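Local coordinates for protein RBSTP2229 gene product (Geobacillus stearothermophilus, PDB 1T6A) that is of unknown function but belongs to the DUF1885 family, pairing one long N-terminal helix with a small alpha/beta body, at residues 13-16 with 17-20; 88-92 with 93-97. All coordinates share one frame; numbering follows the deposited sequence.

Overall arrangement
Interactions 1 and 2 are two copies of one local motif, a capping box made by a threonine and the aspartate three residues later, each at the N-terminal start of a helix. Interaction 1 opens the long helix 16-45; interaction 2 opens helix 92-109, which follows strand 79-85 of the four-stranded antiparallel sheet. Their centres lie 55 Å apart and their nearest atoms about 39 Å apart, on opposite sides of the chain's centre. The surroundings differ: the centre of interaction 1 is 40 Å from the chain's centre, at the far end of the long helix, whereas that of interaction 2 is 16 Å from it, with D94 buried and bonded to Y48 and to residues 67-68.

Interaction 1. Residues 13-16 with 17-20; sequences TMTI and EDVK
A capping box starts the long helix 16-45, with T15 as the N-cap and D18 as its partner three residues on. The two side chains exchange bonds with each other's backbone: D18 N donates to T15 OG1 at 3.2 Å, and T15 N donates to D18 OD2, also at 3.2 Å. The second bond is bent somewhat, 152° at the hydrogen, and reaches OD2 from above the carboxylate plane, 36° out of it. T15 can serve as cap because its first torsion (chi1 60°) sets OG1 between its own backbone N and carbonyl carbon, turned to the first turn of the helix, while CG2 stands beside the backbone N. The D18 carboxylate lies beside its own backbone N, which leaves OD2 in reach of T15 N. A water weakly bonded to D18 OD2 also donates to T13 O, tying the loop to the same oxygen. An alanine in place of D18 would probably leave T15 N without its acceptor and this water without one of its anchors, so that the loop ahead of the helix could move more freely. From the carbonyl of the cap residue itself the regular helix bonds begin, V19 N to T15 O, then K20 N to I16 O. The next side chain back, selenomethionine M14, bends at chi2 and chi3 to fold over the first turn, its SE lying 3.5 Å from D18 CB. In one of E17's two conformers the carboxylate lies beside T15 CB and I16 CG2. K20 points along the helix to a salt bridge with E24. The apolar edge of the turn is closed where M14 and V19 cross at about a right angle, M14 CG resting 3.8 Å from V19 CG2.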
# COMPACT_ATOMS: atom_id res chain seq x y z
N THR A 13 -26.72 -35.32 9.24
CA THR A 13 -27.70 -35.14 8.18
C THR A 13 -27.43 -33.85 7.43
O THR A 13 -26.74 -32.95 7.93
CB THR A 13 -29.14 -35.10 8.72
OG1 THR A 13 -29.26 -34.03 9.67
CG2 THR A 13 -29.49 -36.37 9.51
N MSE A 14 -28.01 -33.74 6.26
CA MSE A 14 -27.66 -32.70 5.31
C MSE A 14 -28.81 -32.54 4.36
O MSE A 14 -29.33 -33.52 3.83
CB MSE A 14 -26.39 -33.12 4.56
CG MSE A 14 -25.81 -32.07 3.63
SE MSE A 14 -25.12 -30.51 4.62
CE MSE A 14 -23.97 -31.37 5.84
N THR A 15 -29.22 -31.30 4.13
CA THR A 15 -30.20 -30.98 3.10
C THR A 15 -29.52 -30.17 2.03
O THR A 15 -28.44 -29.64 2.26
CB THR A 15 -31.38 -30.15 3.67
OG1 THR A 15 -30.89 -28.91 4.23
CG2 THR A 15 -32.04 -30.89 4.84
N ILE A 16 -30.17 -30.03 0.88
CA ILE A 16 -29.62 -29.22 -0.19
C ILE A 16 -29.49 -27.74 0.21
O ILE A 16 -28.58 -27.06 -0.23
CB ILE A 16 -30.42 -29.41 -1.48
CG1 ILE A 16 -29.60 -28.93 -2.67
CG2 ILE A 16 -31.79 -28.70 -1.42
CD1 ILE A 16 -28.35 -29.73 -2.91
N GLU A 17 -30.39 -27.26 1.07
CA GLU A 17 -30.36 -25.87 1.55
C GLU A 17 -29.14 -25.67 2.48
O GLU A 17 -28.50 -24.62 2.45
CB GLU A 17 -31.67 -25.54 2.29
CG GLU A 17 -32.94 -25.58 1.44
CD GLU A 17 -33.55 -26.99 1.21
OE1 GLU A 17 -33.35 -27.93 2.02
OE2 GLU A 17 -34.26 -27.14 0.19
N ASP A 18 -28.80 -26.67 3.28
CA ASP A 18 -27.59 -26.64 4.10
C ASP A 18 -26.34 -26.57 3.21
O ASP A 18 -25.40 -25.83 3.51
CB ASP A 18 -27.46 -27.87 5.00
CG ASP A 18 -28.56 -27.98 6.03
OD1 ASP A 18 -29.06 -26.93 6.49
OD2 ASP A 18 -28.95 -29.09 6.45
N VAL A 19 -26.33 -27.34 2.12
CA VAL A 19 -25.23 -27.29 1.17
C VAL A 19 -25.11 -25.90 0.52
O VAL A 19 -24.00 -25.43 0.27
CB VAL A 19 -25.33 -28.35 0.06
CG1 VAL A 19 -24.17 -28.23 -0.90
CG2 VAL A 19 -25.36 -29.76 0.65
N LYS A 20 -26.24 -25.25 0.24
CA LYS A 20 -26.22 -23.90 -0.32
C LYS A 20 -25.57 -22.93 0.66
O LYS A 20 -24.80 -22.09 0.25
CB LYS A 20 -27.61 -23.36 -0.68
CG LYS A 20 -27.54 -22.23 -1.73
CD LYS A 20 -28.49 -21.10 -1.44
CE LYS A 20 -28.25 -19.92 -2.40
NZ LYS A 20 -26.93 -19.24 -2.15
O HOH W 1 -26.20 -29.79 8.47

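Interaction 2. Residues 88-92 with 93-97; sequences PGATH and GDKGK
T91 and D94 meet across the first turn of helix 92-109, and the contacts build up residue by residue from G93. G93 follows H92 directly and brings no side chain to the turn; its carbonyl takes the N-H of K97. D94 N then donates to T91 OG1 at 3.0 Å, and D94 OD2 in turn accepts T91 N at 3.0 Å in a nearly straight bond (170°), met on the anti side and 33° out of the carboxylate plane. With CG beside its own backbone N (chi1 -71°), D94 places OD2 in front of the T91 N-H, 3.6 Å from A90 CA. The buried carboxylate is gripped further by Y48 OH at OD1 and by the backbone N-H groups of K67 and G68 at OD2, while T91 OG1 also bonds to L65 O. K95 N donates to T91 O at 3.1 Å, and its extended chain, bent only at chi4, brings NZ back to the same oxygen in a weak bond of 3.4 Å. G96 N closes the turn with a weak bond to H92 O. The reciprocal T91-D94 pair is a capping box at the start of helix 92-109, here held to residues 65-67 and to G68 at the start of strand 68-76.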
# COMPACT_ATOMS: atom_id res chain seq x y z
N PRO A 88 21.69 9.85 1.16
CA PRO A 88 22.75 9.26 0.32
C PRO A 88 22.66 7.75 0.11
O PRO A 88 22.90 7.28 -1.00
CB PRO A 88 24.03 9.62 1.07
CG PRO A 88 23.70 10.90 1.74
CD PRO A 88 22.26 10.75 2.19
N GLY A 89 22.28 7.01 1.14
CA GLY A 89 22.18 5.56 1.02
C GLY A 89 20.85 5.02 0.50
O GLY A 89 20.60 3.82 0.59
N ALA A 90 20.00 5.88 -0.05
CA ALA A 90 18.64 5.49 -0.42
C ALA A 90 18.66 4.38 -1.46
O ALA A 90 19.47 4.39 -2.38
CB ALA A 90 17.88 6.69 -0.96
N THR A 91 17.76 3.41 -1.32
CA THR A 91 17.74 2.26 -2.21
C THR A 91 16.92 2.49 -3.47
O THR A 91 16.16 3.45 -3.58
CB THR A 91 17.15 1.04 -1.48
OG1 THR A 91 15.80 1.32 -1.11
CG2 THR A 91 17.86 0.79 -0.16
N HIS A 92 17.08 1.56 -4.41
CA HIS A 92 16.21 1.42 -5.57
C HIS A 92 14.76 1.48 -5.12
O HIS A 92 13.96 2.20 -5.72
CB HIS A 92 16.53 0.09 -6.29
CG HIS A 92 15.58 -0.27 -7.38
ND1 HIS A 92 15.66 0.27 -8.65
CD2 HIS A 92 14.54 -1.14 -7.41
CE1 HIS A 92 14.69 -0.24 -9.40
NE2 HIS A 92 14.01 -1.11 -8.68
N GLY A 93 14.43 0.75 -4.05
CA GLY A 93 13.08 0.71 -3.53
C GLY A 93 12.57 2.05 -3.05
O GLY A 93 11.45 2.44 -3.38
N ASP A 94 13.39 2.76 -2.28
CA ASP A 94 13.05 4.08 -1.76
C ASP A 94 12.73 5.05 -2.88
O ASP A 94 11.82 5.84 -2.75
CB ASP A 94 14.23 4.68 -0.98
CG ASP A 94 14.49 4.00 0.35
OD1 ASP A 94 13.55 3.54 1.05
OD2 ASP A 94 15.66 3.94 0.79
N LYS A 95 13.50 5.02 -3.97
CA LYS A 95 13.31 5.94 -5.07
C LYS A 95 11.92 5.73 -5.68
O LYS A 95 11.19 6.69 -5.91
CB LYS A 95 14.37 5.77 -6.16
CG LYS A 95 15.77 6.24 -5.75
CD LYS A 95 16.79 5.95 -6.88
CE LYS A 95 18.24 6.09 -6.43
NZ LYS A 95 18.49 5.42 -5.12
N GLY A 96 11.59 4.48 -5.95
CA GLY A 96 10.28 4.12 -6.46
C GLY A 96 9.16 4.54 -5.53
O GLY A 96 8.17 5.12 -5.99
N LYS A 97 9.30 4.29 -4.24
CA LYS A 97 8.25 4.67 -3.31
C LYS A 97 8.08 6.18 -3.24
O LYS A 97 6.96 6.68 -3.21
CB LYS A 97 8.49 4.10 -1.92
CG LYS A 97 8.46 2.58 -1.87
CD LYS A 97 7.07 2.04 -2.16
CE LYS A 97 7.06 0.54 -2.04
NZ LYS A 97 7.50 -0.05 -3.27